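Local coordinates for protein imidazolonepropionase (Unidentified, PDB 2Q09) that catalyses the hydrolytic opening of imidazolone-5-propanoate to N-formimidoyl-L-glutamate, the third step of histidine degradation, at residues Met243-Asn248 against Tyr292-Thr297; Val263-Tyr268 against Pro288-Phe293. All coordinates share one frame; numbering follows the deposited sequence.

Contact 1: Met243-Asn248 against Tyr292-Thr297; sequences MDQLSN and YFLKET. With DI6 (3-[(4S)-2,5-dioxoimidazolidin-4-yl]propanoic acid), chain C.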
loop_
_atom_site.group_PDB
_atom_site.type_symbol
_atom_site.label_atom_id
_atom_site.label_comp_id
_atom_site.label_asym_id
_atom_site.label_seq_id
_atom_site.Cartn_x
_atom_site.Cartn_y
_atom_site.Cartn_z
HETATM N N MSE A 243 11.004 -7.198 3.438
HETATM C CA MSE A 243 12.319 -7.784 3.190
HETATM C C MSE A 243 13.505 -6.853 2.967
HETATM O O MSE A 243 13.369 -5.742 2.443
HETATM C CB MSE A 243 12.238 -8.726 1.989
HETATM C CG MSE A 243 12.450 -10.187 2.333
HETATM SE SE MSE A 243 11.120 -10.801 3.568
HETATM C CE MSE A 243 9.682 -10.980 2.333
ATOM N N ASP A 244 14.671 -7.341 3.380
ATOM C CA ASP A 244 15.935 -6.635 3.211
ATOM C C ASP A 244 15.951 -5.157 3.584
ATOM O O ASP A 244 16.562 -4.345 2.884
ATOM C CB ASP A 244 16.407 -6.792 1.761
ATOM C CG ASP A 244 16.506 -8.248 1.333
ATOM O OD1 ASP A 244 17.118 -9.044 2.076
ATOM O OD2 ASP A 244 15.979 -8.595 0.252
ATOM N N GLN A 245 15.285 -4.801 4.677
ATOM C CA GLN A 245 15.268 -3.408 5.109
ATOM C C GLN A 245 16.537 -3.068 5.895
ATOM O O GLN A 245 17.117 -1.995 5.710
ATOM C CB GLN A 245 14.028 -3.125 5.968
ATOM C CG GLN A 245 13.916 -1.683 6.450
ATOM C CD GLN A 245 12.723 -1.461 7.371
ATOM O OE1 GLN A 245 12.249 -2.389 8.023
ATOM N NE2 GLN A 245 12.247 -0.221 7.438
ATOM N N LEU A 246 16.962 -3.982 6.771
ATOM C CA LEU A 246 18.154 -3.760 7.586
ATOM C C LEU A 246 19.312 -4.685 7.201
ATOM O O LEU A 246 20.477 -4.358 7.431
ATOM C CB LEU A 246 17.819 -3.939 9.076
ATOM C CG LEU A 246 16.677 -3.087 9.654
ATOM C CD1 LEU A 246 16.471 -3.431 11.120
ATOM C CD2 LEU A 246 16.990 -1.606 9.488
ATOM N N SER A 247 18.987 -5.844 6.633
ATOM C CA SER A 247 20.002 -6.798 6.195
ATOM C C SER A 247 19.363 -7.827 5.275
ATOM O O SER A 247 18.143 -7.943 5.217
ATOM C CB SER A 247 20.650 -7.506 7.394
ATOM O OG SER A 247 19.844 -8.560 7.880
ATOM N N ASN A 248 20.190 -8.575 4.553
ATOM C CA ASN A 248 19.680 -9.588 3.638
ATOM C C ASN A 248 19.822 -10.984 4.238
ATOM O O ASN A 248 20.931 -11.437 4.519
ATOM C CB ASN A 248 20.434 -9.528 2.304
ATOM C CG ASN A 248 19.726 -10.296 1.205
ATOM O OD1 ASN A 248 19.314 -11.436 1.401
ATOM N ND2 ASN A 248 19.584 -9.673 0.043
ATOM N N TYR A 292 13.744 7.856 4.514
ATOM C CA TYR A 292 13.962 9.246 4.919
ATOM C C TYR A 292 14.000 9.412 6.449
ATOM O O TYR A 292 14.982 9.892 7.029
ATOM C CB TYR A 292 12.836 10.127 4.351
ATOM C CG TYR A 292 12.512 11.350 5.184
ATOM C CD1 TYR A 292 13.304 12.503 5.114
ATOM C CD2 TYR A 292 11.431 11.341 6.068
ATOM C CE1 TYR A 292 13.022 13.622 5.909
ATOM C CE2 TYR A 292 11.143 12.446 6.872
ATOM C CZ TYR A 292 11.937 13.578 6.791
ATOM O OH TYR A 292 11.659 14.659 7.596
ATOM N N PHE A 293 12.906 9.009 7.089
ATOM C CA PHE A 293 12.759 9.157 8.529
ATOM C C PHE A 293 13.795 8.412 9.359
ATOM O O PHE A 293 14.246 8.915 10.400
ATOM C CB PHE A 293 11.350 8.740 8.950
ATOM C CG PHE A 293 10.916 9.333 10.256
ATOM C CD1 PHE A 293 10.835 10.719 10.414
ATOM C CD2 PHE A 293 10.587 8.512 11.330
ATOM C CE1 PHE A 293 10.447 11.276 11.629
ATOM C CE2 PHE A 293 10.198 9.057 12.547
ATOM C CZ PHE A 293 10.122 10.446 12.695
ATOM N N LEU A 294 14.180 7.222 8.903
ATOM C CA LEU A 294 15.178 6.430 9.620
ATOM C C LEU A 294 16.590 6.947 9.328
ATOM O O LEU A 294 17.566 6.472 9.912
ATOM C CB LEU A 294 15.070 4.953 9.227
ATOM C CG LEU A 294 13.911 4.180 9.866
ATOM C CD1 LEU A 294 13.772 2.808 9.207
ATOM C CD2 LEU A 294 14.168 4.026 11.359
ATOM N N LYS A 295 16.692 7.919 8.421
ATOM C CA LYS A 295 17.981 8.503 8.050
ATOM C C LYS A 295 18.947 7.446 7.517
ATOM O O LYS A 295 20.154 7.490 7.754
ATOM C CB LYS A 295 18.587 9.218 9.259
ATOM C CG LYS A 295 17.677 10.324 9.817
ATOM C CD LYS A 295 18.230 10.942 11.096
ATOM C CE LYS A 295 18.205 9.956 12.259
ATOM N NZ LYS A 295 18.696 10.575 13.522
ATOM N N GLU A 296 18.397 6.502 6.766
ATOM C CA GLU A 296 19.167 5.413 6.183
ATOM C C GLU A 296 20.083 5.947 5.085
ATOM O O GLU A 296 19.828 7.014 4.519
ATOM C CB GLU A 296 18.203 4.366 5.611
ATOM C CG GLU A 296 18.874 3.183 4.928
ATOM C CD GLU A 296 19.745 2.377 5.869
ATOM O OE1 GLU A 296 19.205 1.803 6.838
ATOM O OE2 GLU A 296 20.970 2.317 5.633
ATOM N N THR A 297 21.153 5.217 4.790
ATOM C CA THR A 297 22.070 5.638 3.744
ATOM C C THR A 297 22.212 4.580 2.657
ATOM O O THR A 297 22.747 4.856 1.589
ATOM C CB THR A 297 23.461 5.985 4.321
ATOM O OG1 THR A 297 23.927 4.900 5.131
ATOM C CG2 THR A 297 23.378 7.252 5.176
HETATM N N1 DI6 C . 9.713 -1.997 9.322
HETATM C C2 DI6 C . 9.412 -0.708 9.587
HETATM O O2 DI6 C . 10.054 0.277 9.268
HETATM C C3 DI6 C . 8.075 -0.737 10.366
HETATM N N4 DI6 C . 7.793 -2.187 10.448
HETATM C C5 DI6 C . 8.790 -2.835 9.814
HETATM O O5 DI6 C . 8.842 -4.051 9.692
HETATM C C6 DI6 C . 8.230 -0.097 11.738
HETATM C C7 DI6 C . 6.931 -0.104 12.547
HETATM C C8 DI6 C . 7.031 0.537 13.939
HETATM O O9 DI6 C . 5.964 0.845 14.506
HETATM O O10 DI6 C . 8.152 0.739 14.472
#

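Contact 2: Val263-Tyr268 against Pro288-Phe293; sequences VDHLEY and PTAFYF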
loop_
_atom_site.group_PDB
_atom_site.type_symbol
_atom_site.label_atom_id
_atom_site.label_comp_id
_atom_site.label_asym_id
_atom_site.label_seq_id
_atom_site.Cartn_x
_atom_site.Cartn_y
_atom_site.Cartn_z
ATOM N N VAL A 263 7.493 -7.817 -2.329
ATOM C CA VAL A 263 8.473 -7.804 -1.247
ATOM C C VAL A 263 8.682 -6.313 -1.041
ATOM O O VAL A 263 8.817 -5.568 -2.012
ATOM C CB VAL A 263 9.803 -8.500 -1.630
ATOM C CG1 VAL A 263 9.621 -10.011 -1.582
ATOM C CG2 VAL A 263 10.252 -8.070 -3.008
ATOM N N ASP A 264 8.706 -5.870 0.213
ATOM C CA ASP A 264 8.813 -4.440 0.491
ATOM C C ASP A 264 10.030 -3.968 1.293
ATOM O O ASP A 264 10.482 -4.646 2.206
ATOM C CB ASP A 264 7.525 -3.979 1.184
ATOM C CG ASP A 264 6.261 -4.512 0.506
ATOM O OD1 ASP A 264 5.175 -3.952 0.746
ATOM O OD2 ASP A 264 6.335 -5.501 -0.254
ATOM N N HIS A 265 10.515 -2.771 0.941
ATOM C CA HIS A 265 11.695 -2.101 1.515
ATOM C C HIS A 265 12.878 -2.376 0.591
ATOM O O HIS A 265 13.236 -1.529 -0.226
ATOM C CB HIS A 265 11.982 -2.567 2.945
ATOM C CG HIS A 265 11.120 -1.901 3.972
ATOM N ND1 HIS A 265 11.143 -0.537 4.185
ATOM C CD2 HIS A 265 10.203 -2.405 4.830
ATOM C CE1 HIS A 265 10.274 -0.230 5.133
ATOM N NE2 HIS A 265 9.690 -1.342 5.540
ATOM N N LEU A 266 13.496 -3.549 0.728
ATOM C CA LEU A 266 14.578 -3.956 -0.163
ATOM C C LEU A 266 15.894 -3.178 -0.177
ATOM O O LEU A 266 16.661 -3.310 -1.131
ATOM C CB LEU A 266 14.028 -4.008 -1.594
ATOM C CG LEU A 266 12.930 -5.016 -1.966
ATOM C CD1 LEU A 266 12.006 -5.297 -0.796
ATOM C CD2 LEU A 266 12.148 -4.471 -3.142
ATOM N N GLU A 267 16.173 -2.378 0.848
ATOM C CA GLU A 267 17.430 -1.628 0.868
ATOM C C GLU A 267 18.632 -2.534 0.573
ATOM O O GLU A 267 19.550 -2.146 -0.150
ATOM C CB GLU A 267 17.648 -0.953 2.230
ATOM C CG GLU A 267 16.964 0.404 2.431
ATOM C CD GLU A 267 15.458 0.313 2.460
ATOM O OE1 GLU A 267 14.938 -0.777 2.765
ATOM O OE2 GLU A 267 14.794 1.338 2.197
ATOM N N TYR A 268 18.612 -3.742 1.133
ATOM C CA TYR A 268 19.708 -4.699 0.962
ATOM C C TYR A 268 19.458 -5.848 -0.014
ATOM O O TYR A 268 20.075 -6.907 0.099
ATOM C CB TYR A 268 20.088 -5.279 2.329
ATOM C CG TYR A 268 20.736 -4.278 3.258
ATOM C CD1 TYR A 268 22.118 -4.098 3.265
ATOM C CD2 TYR A 268 19.964 -3.476 4.101
ATOM C CE1 TYR A 268 22.720 -3.141 4.092
ATOM C CE2 TYR A 268 20.549 -2.518 4.925
ATOM C CZ TYR A 268 21.928 -2.356 4.916
ATOM O OH TYR A 268 22.515 -1.405 5.722
ATOM N N PRO A 288 10.151 4.903 0.370
ATOM C CA PRO A 288 11.050 6.051 0.537
ATOM C C PRO A 288 10.899 6.845 1.832
ATOM O O PRO A 288 11.875 7.379 2.353
ATOM C CB PRO A 288 10.755 6.899 -0.699
ATOM C CG PRO A 288 9.287 6.655 -0.912
ATOM C CD PRO A 288 9.186 5.149 -0.718
ATOM N N THR A 289 9.680 6.926 2.347
ATOM C CA THR A 289 9.432 7.685 3.569
ATOM C C THR A 289 10.120 7.089 4.793
ATOM O O THR A 289 10.644 7.825 5.632
ATOM C CB THR A 289 7.921 7.818 3.834
ATOM O OG1 THR A 289 7.307 8.455 2.706
ATOM C CG2 THR A 289 7.667 8.668 5.070
ATOM N N ALA A 290 10.127 5.762 4.890
ATOM C CA ALA A 290 10.782 5.090 6.009
ATOM C C ALA A 290 12.295 5.285 5.871
ATOM O O ALA A 290 13.020 5.412 6.864
ATOM C CB ALA A 290 10.439 3.590 6.007
ATOM N N PHE A 291 12.763 5.292 4.631
ATOM C CA PHE A 291 14.179 5.476 4.332
ATOM C C PHE A 291 14.588 6.876 4.819
ATOM O O PHE A 291 15.648 7.063 5.438
ATOM C CB PHE A 291 14.387 5.360 2.823
ATOM C CG PHE A 291 15.794 5.627 2.376
ATOM C CD1 PHE A 291 16.751 4.621 2.413
ATOM C CD2 PHE A 291 16.165 6.892 1.936
ATOM C CE1 PHE A 291 18.060 4.867 2.024
ATOM C CE2 PHE A 291 17.482 7.153 1.538
ATOM C CZ PHE A 291 18.430 6.135 1.585
ATOM N N TYR A 292 13.744 7.856 4.514
ATOM C CA TYR A 292 13.962 9.246 4.919
ATOM C C TYR A 292 14.000 9.412 6.449
ATOM O O TYR A 292 14.982 9.892 7.029
ATOM C CB TYR A 292 12.836 10.127 4.351
ATOM C CG TYR A 292 12.512 11.350 5.184
ATOM C CD1 TYR A 292 13.304 12.503 5.114
ATOM C CD2 TYR A 292 11.431 11.341 6.068
ATOM C CE1 TYR A 292 13.022 13.622 5.909
ATOM C CE2 TYR A 292 11.143 12.446 6.872
ATOM C CZ TYR A 292 11.937 13.578 6.791
ATOM O OH TYR A 292 11.659 14.659 7.596
ATOM N N PHE A 293 12.906 9.009 7.089
ATOM C CA PHE A 293 12.759 9.157 8.529
ATOM C C PHE A 293 13.795 8.412 9.359
ATOM O O PHE A 293 14.246 8.915 10.400
ATOM C CB PHE A 293 11.350 8.740 8.950
ATOM C CG PHE A 293 10.916 9.333 10.256
ATOM C CD1 PHE A 293 10.835 10.719 10.414
ATOM C CD2 PHE A 293 10.587 8.512 11.330
ATOM C CE1 PHE A 293 10.447 11.276 11.629
ATOM C CE2 PHE A 293 10.198 9.057 12.547
ATOM C CZ PHE A 293 10.122 10.446 12.695
#

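Contact 1: Met243-Asn248 against Tyr292-Thr297
Leu294 sets its CB toward the substrate-pocket loop after strand 238-243, and its CD1 lies 3.8 Å from NE2 of Gln245. This is a methyl carbon resting against an amide nitrogen that is busy elsewhere. Gln245 stretches out, CG opposite the backbone N (chi1 -179°) and the chain extended beyond, to bring its amide to the bound inhibitor: OE1 accepts a hydrogen bond from N1 of the hydantoin ring at 2.9 Å, and NE2 donates to the carbonyl oxygen O2 with an almost straight N-H...O angle of 175°. Lys295, with positive phi, closes the helix in a Schellman motif and turns the chain so that the CB of Glu296 again faces the loop. OE1 of Glu296 stays 4.5 Å from Gln245 O, a buried carbonyl without a partner in the model, while OE2 accepts a bond from Thr297 N from above the carboxylate plane. Were Gln245 an alanine, N1 and O2 of the inhibitor would probably lose these two partners and a gap would open beside Leu294. The paired bonds, one accepted and one donated, fix which way round the amide lies, as expected for a residue that recognises imidazolone-5-propanoate.

Contact 2: Val263-Tyr268 against Pro288-Phe293
His265 and Ala290 meet at the mouth of the TIM barrel of this amidohydrolase, where the end of strand 262-265 faces the short helix 288-293 that follows the neighbouring parallel strand 283-286. The two backbones stand well apart, His265 CA lying 8.2 Å from Pro288 CA, and side chains make the contact. The imidazole of His265, with CG beside the backbone N (chi1 -80°), presents its edge to the helix: CE1 touches CB of Ala290 at 3.9 Å, with the methyl near the ring plane. That ring also touches the bound inhibitor and packs against the ring of His242, an iron ligand, while the Ala290 methyl reaches Asp317, another ligand of the metal. Next door in the strand, Asp264 accepts a hydrogen bond from His72 ND1 through OD1, a second-shell hold on a third iron ligand.

Beyond the strand, Glu267 sets its CB toward the helix, but its chain bends at chi2 (67°), which folds the carboxylate back beside the histidine, OE1 coming 3.5 Å from His265 CB. The other oxygen, OE2, meets Phe291. Carboxylate and phenyl planes are only 13° apart, and the side chains slant past one another. Phe291 holds its ring anti to the backbone N and packs it edge-to-face with Phe339 of helix 328-339, which backs this side of the contact. Around these side chains the helix keeps regular bonding, Tyr292 N to Pro288 O at 2.9 Å. The contact with Glu267 is thus apolar on the helix side and carboxylate on the other: OE2 lies 3.8 Å from Phe291 CD1 and 4.1 Å from Phe291 CB.

How the contacts relate
Contacts 1 and 2, with centres 5 Å apart, bring two successive barrel-strand ends against one element, helix 288-293 and its exit, and share Tyr292 and Phe293. Their first segments are joined along the backbone by two probable hydrogen bonds, Met243 O to Leu266 N and Asp244 O to Tyr268 N, each 2.8 Å. Nearer the inhibitor, NE2 of Gln245 comes within 3.0 Å of CE1 of His265, unusually close for packing. Both side chains line the inhibitor pocket, at different distances from the metal: His265 comes within about 4 Å of both the iron and the inhibitor at nearest atoms, whereas Gln245, about 7 Å from the metal, grips the inhibitor ring directly.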